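Local atomic coordinates of DNA mimic protein DMP12 (Neisseria meningitidis MC58, PDB entry 3W1O), a protein that mimics DNA and binds the dimeric histone-like protein HU, partly keeping it from DNA and more likely regulating it than blocking it outright. Residues Cys11-Val16 and Ile32-Val37; Ala82-Leu87 and Asn100-Leu105; Leu7-Leu12 and Lys113-His118; Arg51-Leu56 and Pro96-Ile101. All blocks are in the same frame, centred on the assembly; numbering follows the deposited sequence.

In the fold
All four contacts are mainly buried. Interaction 3 lies nearest the chain centre and joins strands 7-10 and 115-118, the two inner strands of the sheet, by paired backbone hydrogen bonds. Interaction 1 is farthest from the centre. It begins on the same stretch of chain and shares C11 and L12. It is more polar, with hydroxyls, a carbonyl and a water, and D14 beside it binds a magnesium ion. Interactions 2 and 4 are apolar and both use helix 96-111. The first sets it against helix 77-88, the second against helix 53-61, and L87 touches L53 and V98. I101 belongs to both and also meets I9 of interaction 3, which links helices and sheet.

Interaction 1: residues Cys11-Val16 and Ile32-Val37; sequences CLKDNV and IQSETV. With MG (magnesium ion), chain C.
C11 N donates to T36 O at 3.0 Å with an N-H...O angle of 155°; a type I turn K13-V16 follows C11, and T36 lies within the type I turn S34-V37. The hydroxyl of T36 returns the link. T36 OG1 gives its proton to C11 O at 2.8 Å, approaching tilted 28° from the carbonyl plane. It lies between the backbone N and the carbonyl carbon of its own residue (chi1 65°), which turns it to C11. S34 OG donates to T36 OG1 at 2.6 Å, so a short hydrogen-bond chain runs on to C11 O. C11 SG lies against T36 CB at 3.8 Å. The K13 chain runs extended and crosses T36 at about a right angle. Its CE sits 3.5 Å from S34 OG, and K13 NZ donates to a water at 2.7 Å that also accepts from Q33 NE2. D14 turns away and binds the magnesium ion through OD1 at 2.2 Å, with four waters as further ligands. The two loops precede and follow helix 21-30 in the chain, and its W27 touches L12, K13 and T36. Y107 of helix 96-111 packs on C11, K13 and T36.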
loop_
_atom_site.group_PDB
_atom_site.type_symbol
_atom_site.label_atom_id
_atom_site.label_comp_id
_atom_site.label_asym_id
_atom_site.label_seq_id
_atom_site.Cartn_x
_atom_site.Cartn_y
_atom_site.Cartn_z
ATOM N N CYS A 11 -3.056 6.263 0.504
ATOM C CA CYS A 11 -2.729 7.621 0.956
ATOM C C CYS A 11 -4.000 8.420 0.859
ATOM O O CYS A 11 -4.996 7.959 0.290
ATOM C CB CYS A 11 -1.554 8.215 0.142
ATOM S SG CYS A 11 -1.961 8.463 -1.597
ATOM N N LEU A 12 -4.029 9.579 1.515
ATOM C CA LEU A 12 -5.098 10.500 1.350
ATOM C C LEU A 12 -5.077 11.079 -0.059
ATOM O O LEU A 12 -4.007 11.195 -0.704
ATOM C CB LEU A 12 -4.964 11.636 2.336
ATOM C CG LEU A 12 -5.001 11.170 3.783
ATOM C CD1 LEU A 12 -5.047 12.346 4.800
ATOM C CD2 LEU A 12 -6.191 10.265 3.976
ATOM N N LYS A 13 -6.253 11.476 -0.494
ATOM C CA LYS A 13 -6.389 12.265 -1.705
ATOM C C LYS A 13 -5.799 13.664 -1.580
ATOM O O LYS A 13 -5.724 14.212 -0.492
ATOM C CB LYS A 13 -7.857 12.434 -2.012
ATOM C CG LYS A 13 -8.407 11.257 -2.733
ATOM C CD LYS A 13 -9.900 11.364 -2.722
ATOM C CE LYS A 13 -10.492 10.674 -3.891
ATOM N NZ LYS A 13 -11.891 11.206 -3.963
ATOM N N ASP A 14 -5.450 14.216 -2.732
ATOM C CA ASP A 14 -4.934 15.565 -2.897
ATOM C C ASP A 14 -5.644 16.572 -1.991
ATOM O O ASP A 14 -4.996 17.295 -1.229
ATOM C CB ASP A 14 -5.034 15.974 -4.372
ATOM C CG ASP A 14 -4.537 17.390 -4.627
ATOM O OD1 ASP A 14 -3.733 17.899 -3.806
ATOM O OD2 ASP A 14 -4.950 17.973 -5.657
ATOM N N ASN A 15 -6.958 16.649 -2.002
ATOM C CA ASN A 15 -7.430 17.796 -1.197
ATOM C C ASN A 15 -8.091 17.417 0.124
ATOM O O ASN A 15 -9.039 18.038 0.570
ATOM C CB ASN A 15 -8.135 18.879 -2.046
ATOM C CG ASN A 15 -7.114 19.870 -2.734
ATOM O OD1 ASN A 15 -6.207 20.425 -2.090
ATOM N ND2 ASN A 15 -7.295 20.102 -4.038
ATOM N N VAL A 16 -7.525 16.381 0.736
ATOM C CA VAL A 16 -7.944 15.842 2.006
ATOM C C VAL A 16 -6.709 15.951 2.899
ATOM O O VAL A 16 -5.641 15.384 2.594
ATOM C CB VAL A 16 -8.328 14.339 1.887
ATOM C CG1 VAL A 16 -8.632 13.765 3.248
ATOM C CG2 VAL A 16 -9.529 14.137 0.956
ATOM N N ILE A 32 -13.068 3.549 -0.003
ATOM C CA ILE A 32 -12.529 2.430 -0.778
ATOM C C ILE A 32 -12.711 2.686 -2.275
ATOM O O ILE A 32 -12.007 2.084 -3.079
ATOM C CB ILE A 32 -13.151 1.070 -0.395
ATOM C CG1 ILE A 32 -12.884 0.754 1.080
ATOM C CG2 ILE A 32 -12.641 -0.042 -1.340
ATOM C CD1 ILE A 32 -11.505 0.432 1.387
ATOM N N GLN A 33 -13.593 3.591 -2.663
ATOM C CA GLN A 33 -13.689 3.864 -4.112
ATOM C C GLN A 33 -12.469 4.638 -4.605
ATOM O O GLN A 33 -12.201 4.681 -5.807
ATOM C CB GLN A 33 -14.964 4.619 -4.480
ATOM C CG GLN A 33 -14.962 6.097 -4.190
ATOM C CD GLN A 33 -14.862 6.450 -2.720
ATOM O OE1 GLN A 33 -15.235 5.656 -1.830
ATOM N NE2 GLN A 33 -14.360 7.669 -2.447
ATOM N N SER A 34 -11.744 5.293 -3.672
ATOM C CA SER A 34 -10.612 6.112 -4.094
ATOM C C SER A 34 -9.501 5.348 -4.844
ATOM O O SER A 34 -9.101 4.245 -4.458
ATOM C CB SER A 34 -10.053 6.925 -2.900
ATOM O OG SER A 34 -8.876 7.623 -3.296
ATOM N N GLU A 35 -8.963 5.980 -5.894
ATOM C CA GLU A 35 -7.791 5.496 -6.587
ATOM C C GLU A 35 -6.578 5.463 -5.634
ATOM O O GLU A 35 -5.569 4.817 -5.920
ATOM C CB GLU A 35 -7.464 6.418 -7.804
ATOM C CG GLU A 35 -6.867 7.780 -7.426
ATOM C CD GLU A 35 -6.648 8.647 -8.644
ATOM O OE1 GLU A 35 -5.660 8.382 -9.356
ATOM O OE2 GLU A 35 -7.444 9.575 -8.862
ATOM N N THR A 36 -6.700 6.131 -4.493
ATOM C CA THR A 36 -5.555 6.233 -3.547
ATOM C C THR A 36 -5.615 5.139 -2.497
ATOM O O THR A 36 -4.754 5.096 -1.620
ATOM C CB THR A 36 -5.494 7.585 -2.808
ATOM O OG1 THR A 36 -6.645 7.726 -1.940
ATOM C CG2 THR A 36 -5.428 8.772 -3.850
ATOM N N VAL A 37 -6.628 4.263 -2.590
ATOM C CA VAL A 37 -6.837 3.242 -1.576
ATOM C C VAL A 37 -6.812 1.904 -2.268
ATOM O O VAL A 37 -7.548 1.690 -3.270
ATOM C CB VAL A 37 -8.149 3.393 -0.788
ATOM C CG1 VAL A 37 -8.370 2.137 0.109
ATOM C CG2 VAL A 37 -8.172 4.655 0.044
HETATM MG MG MG C . -2.005 19.084 -3.092
HETATM O O HOH W 1 -12.820 8.900 -4.914
HETATM O O HOH W 2 -1.498 17.072 -2.113
HETATM O O HOH W 3 -0.152 19.937 -2.174
HETATM O O HOH W 4 -1.840 20.292 -4.897
HETATM O O HOH W 5 -0.768 17.961 -4.651
#

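Interaction 2: residues Ala82-Leu87 and Asn100-Leu105; sequences AVKEKL and NIIHVL
L87 lays its CB against I102, with CB to I102 CG1 at 3.8 Å, and the two side chains run antiparallel alongside each other. Its CD1 methyl reaches further, to I101 CG2 at 3.6 Å, where the side chains cross at about a right angle. L87 thus meets two neighbouring residues of helix 96-111 with different parts of its side chain. L105 works the other way, from helix 96-111 into helix 77-88. Its CG is anti to the carbonyl carbon (chi1 -57°), and the CD1 methyl rests on the backbone of K84, 3.7 Å from K84 N. The same methyl touches V83 CG1 at 3.9 Å and K84 CB at 3.8 Å. K84 lends the contact its aliphatic root, while its chain bends at chi3 and chi4 and carries NZ off from helix 96-111. The axes of segments 82-87 and 100-105 come within 9.7 Å and run roughly antiparallel, at 150°. From helix 53-61, I60 packs on V83 and L53 on L87. Methyls and methylenes carry the touching surface, with no polar pair between the segments. Close fit and burial of apolar groups, rather than directed bonds, therefore hold these two helices together.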
loop_
_atom_site.group_PDB
_atom_site.type_symbol
_atom_site.label_atom_id
_atom_site.label_comp_id
_atom_site.label_asym_id
_atom_site.label_seq_id
_atom_site.Cartn_x
_atom_site.Cartn_y
_atom_site.Cartn_z
ATOM N N ALA A 82 11.440 3.407 -3.641
ATOM C CA ALA A 82 12.160 2.120 -3.650
ATOM C C ALA A 82 11.187 0.928 -3.847
ATOM O O ALA A 82 11.489 0.003 -4.586
ATOM C CB ALA A 82 12.931 1.939 -2.366
ATOM N N VAL A 83 10.045 0.950 -3.165
ATOM C CA VAL A 83 9.066 -0.141 -3.323
ATOM C C VAL A 83 8.485 -0.081 -4.720
ATOM O O VAL A 83 8.327 -1.129 -5.395
ATOM C CB VAL A 83 7.936 -0.064 -2.254
ATOM C CG1 VAL A 83 6.809 -1.095 -2.561
ATOM C CG2 VAL A 83 8.543 -0.403 -0.876
ATOM N N LYS A 84 8.190 1.131 -5.186
ATOM C CA LYS A 84 7.626 1.297 -6.517
ATOM C C LYS A 84 8.535 0.698 -7.591
ATOM O O LYS A 84 8.065 0.020 -8.513
ATOM C CB LYS A 84 7.335 2.747 -6.820
ATOM C CG LYS A 84 6.776 2.933 -8.207
ATOM C CD LYS A 84 6.177 4.278 -8.358
ATOM C CE LYS A 84 7.231 5.373 -8.292
ATOM N NZ LYS A 84 8.110 5.332 -9.491
ATOM N N GLU A 85 9.844 0.968 -7.470
ATOM C CA GLU A 85 10.828 0.393 -8.382
ATOM C C GLU A 85 10.791 -1.128 -8.332
ATOM O O GLU A 85 10.776 -1.745 -9.400
ATOM C CB GLU A 85 12.245 0.888 -8.069
ATOM C CG GLU A 85 13.193 0.867 -9.278
ATOM C CD GLU A 85 12.698 1.776 -10.418
ATOM O OE1 GLU A 85 12.314 2.941 -10.131
ATOM O OE2 GLU A 85 12.674 1.328 -11.596
ATOM N N LYS A 86 10.804 -1.713 -7.127
ATOM C CA LYS A 86 10.779 -3.182 -6.932
ATOM C C LYS A 86 9.558 -3.762 -7.669
ATOM O O LYS A 86 9.637 -4.776 -8.384
ATOM C CB LYS A 86 10.670 -3.578 -5.458
ATOM C CG LYS A 86 11.879 -3.375 -4.574
ATOM C CD LYS A 86 12.859 -4.517 -4.702
ATOM C CE LYS A 86 14.213 -4.109 -4.138
ATOM N NZ LYS A 86 15.145 -5.269 -4.281
ATOM N N LEU A 87 8.416 -3.121 -7.475
ATOM C CA LEU A 87 7.204 -3.663 -8.104
ATOM C C LEU A 87 7.187 -3.520 -9.628
ATOM O O LEU A 87 6.723 -4.421 -10.322
ATOM C CB LEU A 87 5.955 -3.028 -7.510
ATOM C CG LEU A 87 5.736 -3.218 -6.008
ATOM C CD1 LEU A 87 4.397 -2.641 -5.566
ATOM C CD2 LEU A 87 5.768 -4.649 -5.660
ATOM N N ASN A 100 -2.325 -1.588 -8.931
ATOM C CA ASN A 100 -3.061 -0.758 -8.033
ATOM C C ASN A 100 -2.160 -0.217 -6.910
ATOM O O ASN A 100 -2.320 0.931 -6.500
ATOM C CB ASN A 100 -4.243 -1.525 -7.471
ATOM C CG ASN A 100 -5.346 -1.695 -8.502
ATOM O OD1 ASN A 100 -5.425 -0.909 -9.443
ATOM N ND2 ASN A 100 -6.152 -2.716 -8.348
ATOM N N ILE A 101 -1.264 -1.063 -6.414
ATOM C CA ILE A 101 -0.354 -0.616 -5.338
ATOM C C ILE A 101 0.585 0.408 -5.942
ATOM O O ILE A 101 0.755 1.506 -5.394
ATOM C CB ILE A 101 0.442 -1.792 -4.726
ATOM C CG1 ILE A 101 -0.506 -2.663 -3.910
ATOM C CG2 ILE A 101 1.562 -1.264 -3.813
ATOM C CD1 ILE A 101 0.147 -4.001 -3.430
ATOM N N ILE A 102 1.091 0.105 -7.135
ATOM C CA ILE A 102 1.968 1.071 -7.829
ATOM C C ILE A 102 1.301 2.437 -7.976
ATOM O O ILE A 102 1.930 3.509 -7.790
ATOM C CB ILE A 102 2.444 0.517 -9.190
ATOM C CG1 ILE A 102 3.485 -0.592 -8.997
ATOM C CG2 ILE A 102 3.017 1.654 -10.055
ATOM C CD1 ILE A 102 3.738 -1.412 -10.333
ATOM N N HIS A 103 0.010 2.409 -8.280
ATOM C CA HIS A 103 -0.671 3.658 -8.513
ATOM C C HIS A 103 -0.763 4.520 -7.258
ATOM O O HIS A 103 -0.657 5.768 -7.329
ATOM C CB HIS A 103 -2.091 3.428 -8.999
ATOM C CG HIS A 103 -2.731 4.692 -9.439
ATOM N ND1 HIS A 103 -2.321 5.363 -10.575
ATOM C CD2 HIS A 103 -3.661 5.477 -8.843
ATOM C CE1 HIS A 103 -3.015 6.484 -10.688
ATOM N NE2 HIS A 103 -3.836 6.576 -9.650
ATOM N N VAL A 104 -1.065 3.871 -6.126
ATOM C CA VAL A 104 -1.053 4.599 -4.840
ATOM C C VAL A 104 0.299 5.212 -4.593
ATOM O O VAL A 104 0.398 6.369 -4.209
ATOM C CB VAL A 104 -1.370 3.662 -3.671
ATOM C CG1 VAL A 104 -1.216 4.467 -2.296
ATOM C CG2 VAL A 104 -2.827 3.177 -3.873
ATOM N N LEU A 105 1.336 4.451 -4.851
ATOM C CA LEU A 105 2.703 4.955 -4.669
ATOM C C LEU A 105 2.973 6.183 -5.569
ATOM O O LEU A 105 3.437 7.233 -5.106
ATOM C CB LEU A 105 3.728 3.835 -4.908
ATOM C CG LEU A 105 3.559 2.576 -4.022
ATOM C CD1 LEU A 105 4.627 1.550 -4.384
ATOM C CD2 LEU A 105 3.581 2.920 -2.511
#

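Interaction 3: residues Leu7-Leu12 and Lys113-His118; sequences LLIFCL and KTVIFH
F10 O accepts the N-H of I116 at 2.7 Å, and F10 N donates back to I116 O at 2.9 Å. L8 and H118 form the second antiparallel hydrogen-bonded pair. Between them lies the non-hydrogen-bonded pair I9 and F117, where F117 CA approaches L8 O in a CA-H...O contact. On the sheet face with F10, I116 lies over one side of the ring: its CB, the branch point, stands 4.0 Å from the ring centroid, 28° off the normal, in a CH-pi contact. I116 CD1 reaches F10 CZ at 3.5 Å. The F10 ring comes here because CG sits between its own N and carbonyl carbon (chi1 76°). On the other sheet face I9 and F117 lie side by side, and I9 CG2 meets F117 CE1 at 3.5 Å. Past the strands a water bridges L12 N and T114 O. The K113 chain bends at chi2 and passes L12 O, its CG at 3.5 Å, before NZ bonds to K13 O. L12 O is buried here and has no polar partner in the model. Both strands are inner ones, flanked by 37-40 and 72-75. Helix 21-30 packs on the face with L8 and I116, while helix 96-111 packs on I9 and V115.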
loop_
_atom_site.group_PDB
_atom_site.type_symbol
_atom_site.label_atom_id
_atom_site.label_comp_id
_atom_site.label_asym_id
_atom_site.label_seq_id
_atom_site.Cartn_x
_atom_site.Cartn_y
_atom_site.Cartn_z
ATOM N N LEU A 7 -7.065 -5.550 4.665
ATOM C CA LEU A 7 -5.795 -4.814 4.627
ATOM C C LEU A 7 -5.923 -3.644 3.681
ATOM O O LEU A 7 -6.451 -3.808 2.588
ATOM C CB LEU A 7 -4.680 -5.749 4.132
ATOM C CG LEU A 7 -3.351 -5.156 3.646
ATOM C CD1 LEU A 7 -2.693 -4.379 4.814
ATOM C CD2 LEU A 7 -2.522 -6.342 3.195
ATOM N N LEU A 8 -5.447 -2.470 4.107
ATOM C CA LEU A 8 -5.443 -1.323 3.196
ATOM C C LEU A 8 -4.032 -0.867 2.956
ATOM O O LEU A 8 -3.204 -0.843 3.866
ATOM C CB LEU A 8 -6.273 -0.163 3.735
ATOM C CG LEU A 8 -7.766 -0.411 4.045
ATOM C CD1 LEU A 8 -8.386 0.915 4.481
ATOM C CD2 LEU A 8 -8.524 -1.013 2.851
ATOM N N ILE A 9 -3.760 -0.486 1.716
ATOM C CA ILE A 9 -2.531 0.279 1.433
ATOM C C ILE A 9 -3.069 1.548 0.817
ATOM O O ILE A 9 -3.804 1.470 -0.175
ATOM C CB ILE A 9 -1.664 -0.470 0.439
ATOM C CG1 ILE A 9 -1.167 -1.784 1.097
ATOM C CG2 ILE A 9 -0.523 0.461 -0.096
ATOM C CD1 ILE A 9 -0.277 -2.678 0.213
ATOM N N PHE A 10 -2.783 2.704 1.398
ATOM C CA PHE A 10 -3.398 3.897 0.866
ATOM C C PHE A 10 -2.630 5.183 1.175
ATOM O O PHE A 10 -1.707 5.172 2.040
ATOM C CB PHE A 10 -4.843 4.033 1.410
ATOM C CG PHE A 10 -4.928 4.507 2.854
ATOM C CD1 PHE A 10 -5.097 5.865 3.159
ATOM C CD2 PHE A 10 -4.804 3.592 3.897
ATOM C CE1 PHE A 10 -5.112 6.310 4.534
ATOM C CE2 PHE A 10 -4.839 4.027 5.236
ATOM C CZ PHE A 10 -5.010 5.398 5.535
ATOM N N CYS A 11 -3.056 6.263 0.504
ATOM C CA CYS A 11 -2.729 7.621 0.956
ATOM C C CYS A 11 -4.000 8.420 0.859
ATOM O O CYS A 11 -4.996 7.959 0.290
ATOM C CB CYS A 11 -1.554 8.215 0.142
ATOM S SG CYS A 11 -1.961 8.463 -1.597
ATOM N N LEU A 12 -4.029 9.579 1.515
ATOM C CA LEU A 12 -5.098 10.500 1.350
ATOM C C LEU A 12 -5.077 11.079 -0.059
ATOM O O LEU A 12 -4.007 11.195 -0.704
ATOM C CB LEU A 12 -4.964 11.636 2.336
ATOM C CG LEU A 12 -5.001 11.170 3.783
ATOM C CD1 LEU A 12 -5.047 12.346 4.800
ATOM C CD2 LEU A 12 -6.191 10.265 3.976
ATOM N N LYS A 113 2.383 12.688 -0.217
ATOM C CA LYS A 113 1.560 12.068 0.851
ATOM C C LYS A 113 2.379 10.920 1.456
ATOM O O LYS A 113 3.212 10.275 0.794
ATOM C CB LYS A 113 0.227 11.516 0.276
ATOM C CG LYS A 113 -0.717 12.504 -0.460
ATOM C CD LYS A 113 -1.288 13.574 0.478
ATOM C CE LYS A 113 -2.371 14.396 -0.176
ATOM N NZ LYS A 113 -3.304 15.015 0.843
ATOM N N THR A 114 2.142 10.628 2.735
ATOM C CA THR A 114 2.685 9.400 3.316
ATOM C C THR A 114 1.764 8.271 2.896
ATOM O O THR A 114 0.591 8.471 2.705
ATOM C CB THR A 114 2.836 9.520 4.859
ATOM O OG1 THR A 114 4.061 10.229 5.097
ATOM C CG2 THR A 114 2.946 8.174 5.549
ATOM N N VAL A 115 2.350 7.132 2.655
ATOM C CA VAL A 115 1.572 5.920 2.345
ATOM C C VAL A 115 1.392 5.117 3.616
ATOM O O VAL A 115 2.352 4.905 4.347
ATOM C CB VAL A 115 2.273 5.128 1.252
ATOM C CG1 VAL A 115 1.694 3.731 1.115
ATOM C CG2 VAL A 115 2.084 5.865 -0.083
ATOM N N ILE A 116 0.173 4.674 3.895
ATOM C CA ILE A 116 -0.087 3.841 5.079
ATOM C C ILE A 116 -0.421 2.415 4.684
ATOM O O ILE A 116 -1.161 2.193 3.704
ATOM C CB ILE A 116 -1.286 4.432 5.814
ATOM C CG1 ILE A 116 -0.876 5.841 6.318
ATOM C CG2 ILE A 116 -1.742 3.517 6.956
ATOM C CD1 ILE A 116 -2.012 6.626 6.798
ATOM N N PHE A 117 0.142 1.456 5.415
ATOM C CA PHE A 117 -0.379 0.101 5.329
ATOM C C PHE A 117 -1.132 -0.116 6.634
ATOM O O PHE A 117 -0.552 0.050 7.700
ATOM C CB PHE A 117 0.737 -0.958 5.235
ATOM C CG PHE A 117 1.663 -0.846 4.041
ATOM C CD1 PHE A 117 1.428 0.034 2.985
ATOM C CD2 PHE A 117 2.761 -1.670 3.961
ATOM C CE1 PHE A 117 2.333 0.112 1.883
ATOM C CE2 PHE A 117 3.660 -1.599 2.856
ATOM C CZ PHE A 117 3.425 -0.705 1.838
ATOM N N HIS A 118 -2.388 -0.513 6.559
ATOM C CA HIS A 118 -3.181 -0.723 7.807
ATOM C C HIS A 118 -3.908 -2.066 7.761
ATOM O O HIS A 118 -4.517 -2.384 6.755
ATOM C CB HIS A 118 -4.187 0.392 8.017
ATOM C CG HIS A 118 -5.159 0.100 9.130
ATOM N ND1 HIS A 118 -4.838 0.285 10.462
ATOM C CD2 HIS A 118 -6.397 -0.468 9.113
ATOM C CE1 HIS A 118 -5.860 -0.106 11.216
ATOM N NE2 HIS A 118 -6.816 -0.569 10.425
HETATM O O HOH W 6 -1.650 10.051 3.208
#

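Interaction 4: residues Arg51-Leu56 and Pro96-Ile101; sequences RGLWRL and PLVKNI
This is a small apolar contact in which the start of helix 53-61 meets the first turns of helix 96-111. L53 carries most of it, with its two methyls on different partners. L53 CD2 touches L97 CD2 at 4.1 Å and I101 CD1 at 4.2 Å. L53 CD1 lies 4.2 Å from V98 CG2. CG stands opposite the backbone N (chi1 174°), which carries the fork toward helix 96-111; chi2 (59°) sets the methyls on their separate partners. G52 stands at the junction of helices 42-51 and 53-61. It closes the first in a Schellman motif with positive phi (94°) and serves as N-cap of the second. L53 is the first residue of the new helix, its CB directed toward helix 96-111. W54 follows with the six-membered ring of its indole, approached obliquely: CZ3 is 4.2 Å from I101 CD1 and CH2 is 4.5 Å from L97 CD2. L53 CG lies over one face of the indole, 3.9 Å above its plane and toward the rim. W54 NE1 is hydrogen-bonded to I45 O, which probably helps fix the turn of the indole. W64 meets W54 edge-to-face, and Y48 of helix 42-51 packs on both L53 and L97.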
loop_
_atom_site.group_PDB
_atom_site.type_symbol
_atom_site.label_atom_id
_atom_site.label_comp_id
_atom_site.label_asym_id
_atom_site.label_seq_id
_atom_site.Cartn_x
_atom_site.Cartn_y
_atom_site.Cartn_z
ATOM N N ARG A 51 3.404 -15.944 -4.046
ATOM C CA ARG A 51 4.123 -15.530 -5.246
ATOM C C ARG A 51 5.261 -14.577 -4.994
ATOM O O ARG A 51 5.993 -14.187 -5.917
ATOM C CB ARG A 51 3.138 -14.996 -6.233
ATOM C CG ARG A 51 2.365 -16.196 -6.763
ATOM C CD ARG A 51 1.403 -15.822 -7.842
ATOM N NE ARG A 51 2.151 -15.259 -8.954
ATOM C CZ ARG A 51 1.635 -14.351 -9.761
ATOM N NH1 ARG A 51 0.370 -13.972 -9.550
ATOM N NH2 ARG A 51 2.371 -13.845 -10.749
ATOM N N GLY A 52 5.391 -14.183 -3.740
ATOM C CA GLY A 52 6.541 -13.397 -3.313
ATOM C C GLY A 52 6.370 -11.879 -3.317
ATOM O O GLY A 52 7.350 -11.158 -3.145
ATOM N N LEU A 53 5.129 -11.394 -3.448
ATOM C CA LEU A 53 4.867 -9.967 -3.438
ATOM C C LEU A 53 5.284 -9.281 -2.105
ATOM O O LEU A 53 5.918 -8.216 -2.105
ATOM C CB LEU A 53 3.401 -9.671 -3.781
ATOM C CG LEU A 53 2.965 -8.176 -3.664
ATOM C CD1 LEU A 53 3.826 -7.241 -4.626
ATOM C CD2 LEU A 53 1.499 -7.983 -3.993
ATOM N N TRP A 54 4.921 -9.869 -0.965
ATOM C CA TRP A 54 5.160 -9.186 0.283
ATOM C C TRP A 54 6.634 -9.265 0.593
ATOM O O TRP A 54 7.226 -8.302 1.106
ATOM C CB TRP A 54 4.300 -9.752 1.426
ATOM C CG TRP A 54 2.856 -9.882 1.026
ATOM C CD1 TRP A 54 2.105 -11.010 1.084
ATOM C CD2 TRP A 54 2.019 -8.868 0.448
ATOM N NE1 TRP A 54 0.842 -10.782 0.596
ATOM C CE2 TRP A 54 0.752 -9.469 0.204
ATOM C CE3 TRP A 54 2.203 -7.507 0.138
ATOM C CZ2 TRP A 54 -0.312 -8.770 -0.332
ATOM C CZ3 TRP A 54 1.120 -6.804 -0.403
ATOM C CH2 TRP A 54 -0.106 -7.438 -0.633
ATOM N N ARG A 55 7.251 -10.382 0.229
ATOM C CA ARG A 55 8.719 -10.468 0.345
ATOM C C ARG A 55 9.439 -9.362 -0.455
ATOM O O ARG A 55 10.444 -8.800 -0.021
ATOM C CB ARG A 55 9.177 -11.871 -0.116
ATOM C CG ARG A 55 8.815 -12.934 0.922
ATOM C CD ARG A 55 9.290 -14.318 0.490
ATOM N NE ARG A 55 8.180 -15.146 0.021
ATOM C CZ ARG A 55 8.089 -15.594 -1.220
ATOM N NH1 ARG A 55 9.047 -15.290 -2.079
ATOM N NH2 ARG A 55 7.053 -16.349 -1.613
ATOM N N LEU A 56 8.922 -9.024 -1.622
ATOM C CA LEU A 56 9.486 -7.951 -2.410
ATOM C C LEU A 56 9.385 -6.646 -1.677
ATOM O O LEU A 56 10.352 -5.874 -1.680
ATOM C CB LEU A 56 8.748 -7.833 -3.749
ATOM C CG LEU A 56 9.389 -7.635 -5.112
ATOM C CD1 LEU A 56 10.720 -8.409 -5.335
ATOM C CD2 LEU A 56 8.353 -8.095 -6.112
ATOM N N PRO A 96 -3.215 -6.752 -11.814
ATOM C CA PRO A 96 -3.986 -5.613 -11.276
ATOM C C PRO A 96 -3.611 -5.213 -9.885
ATOM O O PRO A 96 -3.459 -4.029 -9.653
ATOM C CB PRO A 96 -5.440 -6.107 -11.325
ATOM C CG PRO A 96 -5.407 -7.073 -12.578
ATOM C CD PRO A 96 -4.068 -7.768 -12.472
ATOM N N LEU A 97 -3.486 -6.146 -8.937
ATOM C CA LEU A 97 -3.189 -5.694 -7.573
ATOM C C LEU A 97 -1.862 -4.925 -7.523
ATOM O O LEU A 97 -1.732 -3.912 -6.810
ATOM C CB LEU A 97 -3.129 -6.902 -6.619
ATOM C CG LEU A 97 -2.699 -6.586 -5.168
ATOM C CD1 LEU A 97 -3.760 -5.685 -4.536
ATOM C CD2 LEU A 97 -2.539 -7.892 -4.354
ATOM N N VAL A 98 -0.859 -5.421 -8.245
ATOM C CA VAL A 98 0.438 -4.778 -8.236
ATOM C C VAL A 98 0.322 -3.415 -8.896
ATOM O O VAL A 98 0.879 -2.453 -8.389
ATOM C CB VAL A 98 1.526 -5.663 -8.902
ATOM C CG1 VAL A 98 2.913 -4.954 -8.857
ATOM C CG2 VAL A 98 1.579 -7.052 -8.169
ATOM N N LYS A 99 -0.434 -3.311 -10.016
ATOM C CA LYS A 99 -0.671 -2.030 -10.634
ATOM C C LYS A 99 -1.368 -1.065 -9.686
ATOM O O LYS A 99 -1.074 0.131 -9.689
ATOM C CB LYS A 99 -1.528 -2.146 -11.910
ATOM C CG LYS A 99 -0.792 -2.817 -13.110
ATOM C CD LYS A 99 -1.800 -3.064 -14.278
ATOM C CE LYS A 99 -2.423 -1.719 -14.705
ATOM N NZ LYS A 99 -3.037 -1.952 -16.006
ATOM N N ASN A 100 -2.325 -1.588 -8.931
ATOM C CA ASN A 100 -3.061 -0.758 -8.033
ATOM C C ASN A 100 -2.160 -0.217 -6.910
ATOM O O ASN A 100 -2.320 0.931 -6.500
ATOM C CB ASN A 100 -4.243 -1.525 -7.471
ATOM C CG ASN A 100 -5.346 -1.695 -8.502
ATOM O OD1 ASN A 100 -5.425 -0.909 -9.443
ATOM N ND2 ASN A 100 -6.152 -2.716 -8.348
ATOM N N ILE A 101 -1.264 -1.063 -6.414
ATOM C CA ILE A 101 -0.354 -0.616 -5.338
ATOM C C ILE A 101 0.585 0.408 -5.942
ATOM O O ILE A 101 0.755 1.506 -5.394
ATOM C CB ILE A 101 0.442 -1.792 -4.726
ATOM C CG1 ILE A 101 -0.506 -2.663 -3.910
ATOM C CG2 ILE A 101 1.562 -1.264 -3.813
ATOM C CD1 ILE A 101 0.147 -4.001 -3.430
#